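Local coordinates for SG7.AF (Anopheles freeborni, PDB 6XL7), which inhibits the alternative pathway of host complement as a mosquito salivary protein, acting on the activated C3-convertase C3bBb while sparing the classical pathway, at residues A[55-58]-A[59-63]; A[65-68]-A[69-72]; A[19-22]-A[23-27]. All blocks are in the same frame, centred on the assembly; numbering follows the deposited sequence. Where two conformers were deposited one is given.

Contact 1 (A[55-58]-A[59-63]); sequences SKTC and LDRMV. With SO4 (sulfate ion), chain E.
Two torsions bring T57 and R61 together at the N-terminal end of helix 56-77: T57 sets OG1 between its own N and carbonyl carbon (chi1 60°), and R61 bends at chi3 (-62°), folding its guanidinium back over the preceding turn. This is an N-capped first turn of a helix. S55 is the N-cap; its OG accepts from C58 N at 3.1 Å, while S55 O receives L59 N at 3.1 Å as the backbone ladder begins.

A sulfate, probably from the crystallisation liquor, sits at this end. S55 OG donates to its O2 at 2.7 Å, and T57 N points at its O4 over 2.9 Å with a fairly straight bond (161°). An anion placed here would probably interact favourably with the helix dipole.

One face of the R61 guanidinium lies over T57 O and C58 CA, both displaced toward its rim, and NH1 comes 3.7 Å from T57 CB. C58, on the buried side, forms the disulfide to C113 and so ties the helix start to helix 89-113, while L59 packs on T11 and L114. Between T57 and R61 stands water 1, in the plane of the guanidinium at its edge: it accepts from R61 NH2 at 2.8 Å and shares a hydrogen bond of undecided direction with T57 OG1 at 2.9 Å.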
loop_
_atom_site.group_PDB
_atom_site.type_symbol
_atom_site.label_atom_id
_atom_site.label_comp_id
_atom_site.label_asym_id
_atom_site.label_seq_id
_atom_site.Cartn_x
_atom_site.Cartn_y
_atom_site.Cartn_z
ATOM N N SER A 55 -2.235 -16.715 2.011
ATOM C CA SER A 55 -3.533 -16.492 2.639
ATOM C C SER A 55 -4.313 -15.421 1.880
ATOM O O SER A 55 -3.929 -14.245 1.874
ATOM C CB SER A 55 -3.328 -16.056 4.086
ATOM O OG SER A 55 -4.533 -15.538 4.634
ATOM N N LYS A 56 -5.443 -15.819 1.293
ATOM C CA LYS A 56 -6.284 -14.859 0.581
ATOM C C LYS A 56 -6.869 -13.818 1.528
ATOM O O LYS A 56 -6.977 -12.641 1.165
ATOM C CB LYS A 56 -7.381 -15.584 -0.198
ATOM C CG LYS A 56 -6.851 -16.320 -1.425
ATOM C CD LYS A 56 -7.976 -16.839 -2.304
ATOM C CE LYS A 56 -7.429 -17.686 -3.442
ATOM N NZ LYS A 56 -6.616 -18.821 -2.923
ATOM N N THR A 57 -7.232 -14.216 2.746
ATOM C CA THR A 57 -7.764 -13.237 3.691
ATOM C C THR A 57 -6.704 -12.216 4.070
ATOM O O THR A 57 -7.004 -11.027 4.207
ATOM C CB THR A 57 -8.356 -13.912 4.930
ATOM O OG1 THR A 57 -7.353 -14.682 5.604
ATOM C CG2 THR A 57 -9.505 -14.825 4.543
ATOM N N CYS A 58 -5.450 -12.651 4.212
ATOM C CA CYS A 58 -4.367 -11.717 4.500
ATOM C C CYS A 58 -4.203 -10.712 3.369
ATOM O O CYS A 58 -4.079 -9.501 3.603
ATOM C CB CYS A 58 -3.079 -12.508 4.695
ATOM S SG CYS A 58 -1.629 -11.522 5.148
ATOM N N LEU A 59 -4.201 -11.202 2.127
ATOM C CA LEU A 59 -4.046 -10.318 0.975
ATOM C C LEU A 59 -5.207 -9.339 0.869
ATOM O O LEU A 59 -5.003 -8.142 0.619
ATOM C CB LEU A 59 -3.917 -11.153 -0.299
ATOM C CG LEU A 59 -2.662 -12.024 -0.382
ATOM C CD1 LEU A 59 -2.823 -13.052 -1.498
ATOM C CD2 LEU A 59 -1.440 -11.157 -0.629
ATOM N N ASP A 60 -6.430 -9.820 1.091
ATOM C CA ASP A 60 -7.606 -8.957 1.005
ATOM C C ASP A 60 -7.554 -7.845 2.047
ATOM O O ASP A 60 -7.909 -6.694 1.756
ATOM C CB ASP A 60 -8.872 -9.785 1.218
ATOM C CG ASP A 60 -9.198 -10.699 0.043
ATOM O OD1 ASP A 60 -8.565 -10.573 -1.027
ATOM O OD2 ASP A 60 -10.104 -11.555 0.195
ATOM N N ARG A 61 -7.113 -8.172 3.266
ATOM C CA ARG A 61 -6.987 -7.157 4.311
ATOM C C ARG A 61 -5.935 -6.124 3.954
ATOM O O ARG A 61 -6.087 -4.942 4.288
ATOM C CB ARG A 61 -6.651 -7.790 5.659
ATOM C CG ARG A 61 -7.789 -8.543 6.288
ATOM C CD ARG A 61 -7.510 -8.852 7.752
ATOM N NE ARG A 61 -6.341 -9.711 7.922
ATOM C CZ ARG A 61 -6.385 -11.040 7.933
ATOM N NH1 ARG A 61 -7.543 -11.670 7.781
ATOM N NH2 ARG A 61 -5.269 -11.740 8.099
ATOM N N MET A 62 -4.850 -6.536 3.300
ATOM C CA MET A 62 -3.875 -5.543 2.877
ATOM C C MET A 62 -4.506 -4.526 1.940
ATOM O O MET A 62 -4.251 -3.323 2.056
ATOM C CB MET A 62 -2.692 -6.216 2.194
ATOM C CG MET A 62 -1.604 -5.218 1.866
ATOM S SD MET A 62 -0.252 -5.849 0.867
ATOM C CE MET A 62 -1.019 -5.865 -0.747
ATOM N N VAL A 63 -5.350 -4.986 1.018
ATOM C CA VAL A 63 -5.971 -4.079 0.057
ATOM C C VAL A 63 -6.843 -3.049 0.769
ATOM O O VAL A 63 -6.731 -1.845 0.518
ATOM C CB VAL A 63 -6.763 -4.872 -0.998
ATOM C CG1 VAL A 63 -7.560 -3.944 -1.888
ATOM C CG2 VAL A 63 -5.817 -5.734 -1.823
HETATM S S SO4 E . -7.038 -18.158 4.123
HETATM O O1 SO4 E . -8.139 -18.839 4.802
HETATM O O2 SO4 E . -6.072 -17.702 5.120
HETATM O O3 SO4 E . -6.387 -19.089 3.210
HETATM O O4 SO4 E . -7.573 -17.030 3.365
HETATM O O HOH W 1 -5.168 -14.474 7.497
#

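Contact 2 (A[65-68]-A[69-72]); sequences KVND and VKET
K65 meets V69 one turn on, the first of a run of i to i+4 contacts within helix 56-77, which packs between its neighbours: K65 O accepts V69 N at 3.0 Å, and V69 CG2 leans against the same oxygen at 3.4 Å. The K65 chain runs out extended to a salt bridge with E109, whereas V69 packs on Y99, A102 and L103, so this flank of the helix faces helix 89-113.

V66 turns to another side, toward V33 and L37 of helix 23-46. Its carbonyl takes K70 N at 2.8 Å.

In the conformer described, N67 and K70 lie side by side and point the same way, with N67 ND2 3.8 Å from both CE and NZ of K70. Two successive bends, at chi3 (64°) and chi4 (62°), curl the lysine chain so that NZ donates to water 2 at 2.7 Å. That water in turn donates to N67 O, which also accepts E71 N, and to E71 OE2 at 2.6 Å. One water therefore joins a main-chain oxygen, a carboxylate and an ammonium.

D68 contributes its carbonyl: T72 N and T72 OG1 approach D68 O from opposite faces of the carbonyl plane, the hydroxyl at 2.9 Å in the usual threonine bond to the carbonyl one turn back.

K70 NZ also donates to D16 O and E71 OE2 pairs with R21. The largely buried lysine thus has its charge met by a water and a loop carbonyl, with the E71 carboxylate linked through that water, which would probably help stabilise its protonated form.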
loop_
_atom_site.group_PDB
_atom_site.type_symbol
_atom_site.label_atom_id
_atom_site.label_comp_id
_atom_site.label_asym_id
_atom_site.label_seq_id
_atom_site.Cartn_x
_atom_site.Cartn_y
_atom_site.Cartn_z
ATOM N N LYS A 65 -6.875 -2.121 3.949
ATOM C CA LYS A 65 -6.104 -1.268 4.846
ATOM C C LYS A 65 -5.367 -0.187 4.072
ATOM O O LYS A 65 -5.369 0.986 4.470
ATOM C CB LYS A 65 -5.127 -2.097 5.681
ATOM C CG LYS A 65 -5.788 -2.944 6.758
ATOM C CD LYS A 65 -4.763 -3.840 7.447
ATOM C CE LYS A 65 -5.390 -4.591 8.610
ATOM N NZ LYS A 65 -4.395 -5.441 9.333
ATOM N N VAL A 66 -4.751 -0.553 2.949
ATOM C CA VAL A 66 -4.032 0.430 2.140
ATOM C C VAL A 66 -4.997 1.448 1.569
ATOM O O VAL A 66 -4.725 2.658 1.572
ATOM C CB VAL A 66 -3.220 -0.262 1.032
ATOM C CG1 VAL A 66 -2.663 0.795 0.063
ATOM C CG2 VAL A 66 -2.108 -1.061 1.637
ATOM N N ASN A 67 -6.156 0.996 1.095
ATOM C CA ASN A 67 -7.077 1.955 0.530
ATOM C C ASN A 67 -7.543 2.972 1.577
ATOM O O ASN A 67 -7.609 4.169 1.275
ATOM C CB ASN A 67 -8.167 1.262 -0.293
ATOM C CG ASN A 67 -7.597 0.636 -1.588
ATOM O OD1 ASN A 67 -7.916 -0.502 -1.953
ATOM N ND2 ASN A 67 -6.727 1.382 -2.270
ATOM N N ASP A 68 -7.777 2.543 2.828
ATOM C CA ASP A 68 -8.165 3.481 3.886
ATOM C C ASP A 68 -7.031 4.438 4.247
ATOM O O ASP A 68 -7.261 5.642 4.443
ATOM C CB ASP A 68 -8.600 2.707 5.129
ATOM C CG ASP A 68 -9.844 1.868 4.894
ATOM O OD1 ASP A 68 -10.588 2.149 3.929
ATOM O OD2 ASP A 68 -10.101 0.948 5.702
ATOM N N VAL A 69 -5.810 3.922 4.361
ATOM C CA VAL A 69 -4.653 4.762 4.663
ATOM C C VAL A 69 -4.421 5.777 3.550
ATOM O O VAL A 69 -4.131 6.953 3.810
ATOM C CB VAL A 69 -3.426 3.865 4.934
ATOM C CG1 VAL A 69 -2.125 4.639 4.829
ATOM C CG2 VAL A 69 -3.569 3.209 6.307
ATOM N N LYS A 70 -4.587 5.355 2.294
ATOM C CA LYS A 70 -4.387 6.259 1.170
ATOM C C LYS A 70 -5.487 7.317 1.093
ATOM O O LYS A 70 -5.196 8.488 0.819
ATOM C CB LYS A 70 -4.287 5.447 -0.121
ATOM C CG LYS A 70 -4.125 6.301 -1.358
ATOM C CD LYS A 70 -3.514 5.505 -2.495
ATOM C CE LYS A 70 -4.428 4.367 -2.943
ATOM N NZ LYS A 70 -5.723 4.881 -3.475
ATOM N N GLU A 71 -6.749 6.949 1.351
ATOM C CA GLU A 71 -7.798 7.968 1.391
ATOM C C GLU A 71 -7.518 8.992 2.482
ATOM O O GLU A 71 -7.809 10.187 2.319
ATOM C CB GLU A 71 -9.178 7.337 1.590
ATOM C CG GLU A 71 -9.766 6.689 0.335
ATOM C CD GLU A 71 -9.728 7.609 -0.876
ATOM O OE1 GLU A 71 -10.452 8.625 -0.884
ATOM O OE2 GLU A 71 -8.982 7.288 -1.820
ATOM N N THR A 72 -6.946 8.546 3.604
ATOM C CA THR A 72 -6.618 9.463 4.691
ATOM C C THR A 72 -5.526 10.436 4.260
ATOM O O THR A 72 -5.619 11.641 4.533
ATOM C CB THR A 72 -6.207 8.654 5.926
ATOM O OG1 THR A 72 -7.294 7.820 6.338
ATOM C CG2 THR A 72 -5.848 9.569 7.082
HETATM O O HOH W 2 -7.616 5.038 -1.531
#

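Contact 3 (A[19-22]-A[23-27]); sequences ETRK and SVYLQ. With SO4 (sulfate ion), chain C; SO4 (sulfate ion), chain D.
This is a local contact at a helix start, where the loop after helix 2-13 turns into helix 23-46 and the side chains of E19 and R21 reach residues of the first turn. K22 is the N-cap residue, and the geometry of its carbonyl supports the assignment: K22 O accepts L26 N at 3.0 Å, with an N-H...O angle of 164°.

Ahead of the cap, R21 reaches across to Y25. Its chain is extended from CG to NE and passes obliquely by the Y25 ring, with R21 CB 3.9 Å from Y25 CD2 and R21 CD 3.8 Å from Y25 CE2. The guanidinium and ring planes are 77° apart, so the two groups do not stack. Water 3, lying in the ring plane at its edge, is 3.1 Å from Y25 OH and accepts a weak bond from R21 NH1, whose stronger partner is E71 in a salt bridge; R21 also makes a cation-pi contact with Y74. A sulfate lies in the guanidinium plane at its NE/NH2 edge, in a bidentate pair of nearly straight bonds, NE to O4 and NH2 to O2, the latter 2.7 Å.

A second sulfate binds at the helix start. Its O2 accepts from S23 N and, in the conformer described, from S23 OG at 2.9 Å, and its O1 sits beside the aliphatic CD of K22. Both ions probably come from the crystallisation liquor.

L26 points toward the loop, its CD1 3.3 Å from R21 O and 3.8 Å from E19 OE2, while E19 reaches K30 with its other oxygen. Around this corner, helix 56-77 supplies F73 and Y74 against Y25 and F77 against K22 and V24, and L92 of helix 89-113 packs on V24 and Y25.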
loop_
_atom_site.group_PDB
_atom_site.type_symbol
_atom_site.label_atom_id
_atom_site.label_comp_id
_atom_site.label_asym_id
_atom_site.label_seq_id
_atom_site.Cartn_x
_atom_site.Cartn_y
_atom_site.Cartn_z
ATOM N N GLU A 19 -6.946 8.495 -10.921
ATOM C CA GLU A 19 -6.095 9.258 -11.824
ATOM C C GLU A 19 -6.601 10.669 -12.090
ATOM O O GLU A 19 -5.883 11.454 -12.719
ATOM C CB GLU A 19 -5.927 8.513 -13.151
ATOM C CG GLU A 19 -5.055 7.269 -13.052
ATOM C CD GLU A 19 -3.615 7.592 -12.702
ATOM O OE1 GLU A 19 -3.032 6.872 -11.866
ATOM O OE2 GLU A 19 -3.064 8.564 -13.262
ATOM N N THR A 20 -7.804 11.020 -11.636
ATOM C CA THR A 20 -8.251 12.401 -11.748
ATOM C C THR A 20 -7.650 13.306 -10.676
ATOM O O THR A 20 -7.784 14.534 -10.776
ATOM C CB THR A 20 -9.783 12.496 -11.724
ATOM O OG1 THR A 20 -10.271 12.172 -10.416
ATOM C CG2 THR A 20 -10.404 11.544 -12.748
ATOM N N ARG A 21 -6.986 12.737 -9.670
ATOM C CA ARG A 21 -6.381 13.526 -8.608
ATOM C C ARG A 21 -5.067 14.149 -9.083
ATOM O O ARG A 21 -4.494 13.747 -10.100
ATOM C CB ARG A 21 -6.193 12.662 -7.364
ATOM C CG ARG A 21 -7.524 12.226 -6.753
ATOM C CD ARG A 21 -7.381 11.153 -5.680
ATOM N NE ARG A 21 -8.640 11.023 -4.952
ATOM C CZ ARG A 21 -8.853 10.164 -3.959
ATOM N NH1 ARG A 21 -7.885 9.337 -3.573
ATOM N NH2 ARG A 21 -10.033 10.154 -3.348
ATOM N N LYS A 22 -4.604 15.159 -8.341
ATOM C CA LYS A 22 -3.443 15.935 -8.771
ATOM C C LYS A 22 -2.213 15.042 -8.876
ATOM O O LYS A 22 -1.981 14.178 -8.028
ATOM C CB LYS A 22 -3.166 17.068 -7.782
ATOM C CG LYS A 22 -4.193 18.195 -7.782
ATOM C CD LYS A 22 -4.024 19.105 -8.989
ATOM C CE LYS A 22 -4.829 20.391 -8.830
ATOM N NZ LYS A 22 -4.575 21.353 -9.941
ATOM N N SER A 23 -1.415 15.276 -9.920
ATOM C CA SER A 23 -0.253 14.422 -10.169
ATOM C C SER A 23 0.746 14.469 -9.018
ATOM O O SER A 23 1.389 13.454 -8.718
ATOM C CB SER A 23 0.422 14.820 -11.484
ATOM O OG SER A 23 -0.462 14.649 -12.574
ATOM N N VAL A 24 0.912 15.620 -8.372
ATOM C CA VAL A 24 1.873 15.678 -7.273
ATOM C C VAL A 24 1.453 14.744 -6.142
ATOM O O VAL A 24 2.294 14.076 -5.524
ATOM C CB VAL A 24 2.115 17.129 -6.805
ATOM C CG1 VAL A 24 0.874 17.735 -6.148
ATOM C CG2 VAL A 24 3.315 17.187 -5.873
ATOM N N TYR A 25 0.149 14.662 -5.873
ATOM C CA TYR A 25 -0.343 13.717 -4.879
ATOM C C TYR A 25 -0.175 12.277 -5.359
ATOM O O TYR A 25 0.290 11.411 -4.605
ATOM C CB TYR A 25 -1.805 14.026 -4.516
ATOM C CG TYR A 25 -2.505 12.790 -4.019
ATOM C CD1 TYR A 25 -2.380 12.379 -2.696
ATOM C CD2 TYR A 25 -3.237 11.990 -4.891
ATOM C CE1 TYR A 25 -2.979 11.203 -2.258
ATOM C CE2 TYR A 25 -3.826 10.816 -4.461
ATOM C CZ TYR A 25 -3.696 10.437 -3.147
ATOM O OH TYR A 25 -4.282 9.278 -2.698
ATOM N N LEU A 26 -0.551 11.999 -6.613
ATOM C CA LEU A 26 -0.479 10.632 -7.124
ATOM C C LEU A 26 0.940 10.087 -7.064
ATOM O O LEU A 26 1.147 8.915 -6.722
ATOM C CB LEU A 26 -1.007 10.584 -8.558
ATOM C CG LEU A 26 -2.521 10.676 -8.721
ATOM C CD1 LEU A 26 -2.855 10.867 -10.192
ATOM C CD2 LEU A 26 -3.194 9.414 -8.180
ATOM N N GLN A 27 1.930 10.918 -7.400
ATOM C CA GLN A 27 3.318 10.469 -7.351
ATOM C C GLN A 27 3.714 10.053 -5.941
ATOM O O GLN A 27 4.356 9.015 -5.748
ATOM C CB GLN A 27 4.244 11.559 -7.895
ATOM C CG GLN A 27 4.097 11.767 -9.392
ATOM C CD GLN A 27 4.687 13.080 -9.869
ATOM O OE1 GLN A 27 5.375 13.776 -9.121
ATOM N NE2 GLN A 27 4.411 13.428 -11.122
HETATM S S SO4 C . -2.121 17.994 -12.472
HETATM O O1 SO4 C . -1.720 18.557 -11.185
HETATM O O2 SO4 C . -2.616 16.633 -12.279
HETATM O O3 SO4 C . -0.966 17.975 -13.369
HETATM O O4 SO4 C . -3.185 18.813 -13.047
HETATM S S SO4 D . -12.015 12.744 -5.130
HETATM O O1 SO4 D . -13.063 12.514 -6.125
HETATM O O2 SO4 D . -12.075 11.690 -4.119
HETATM O O3 SO4 D . -12.239 14.039 -4.494
HETATM O O4 SO4 D . -10.712 12.740 -5.794
HETATM O O HOH W 3 -5.616 7.737 -5.092
#

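Contacts 1 and 2 are successive parts of helix 56-77, with centres 14 Å apart; contact 1 holds its capped start and contact 2 its middle. Contact 3, at the start of helix 23-46, touches contact 2 directly: R21 NH1 and E71 OE2 form a salt bridge at 2.9 Å, and K70 CG packs 3.3 Å from Y25 OH. Contacts 1 and 3 do not touch. Their centres are about 26 Å apart, on opposite sides of the chain's centre, yet each is a helix N-terminus with a bound sulfate, probably from the crystallisation liquor. The sulfate held by R21 lies about 5 Å from the E71 side chain.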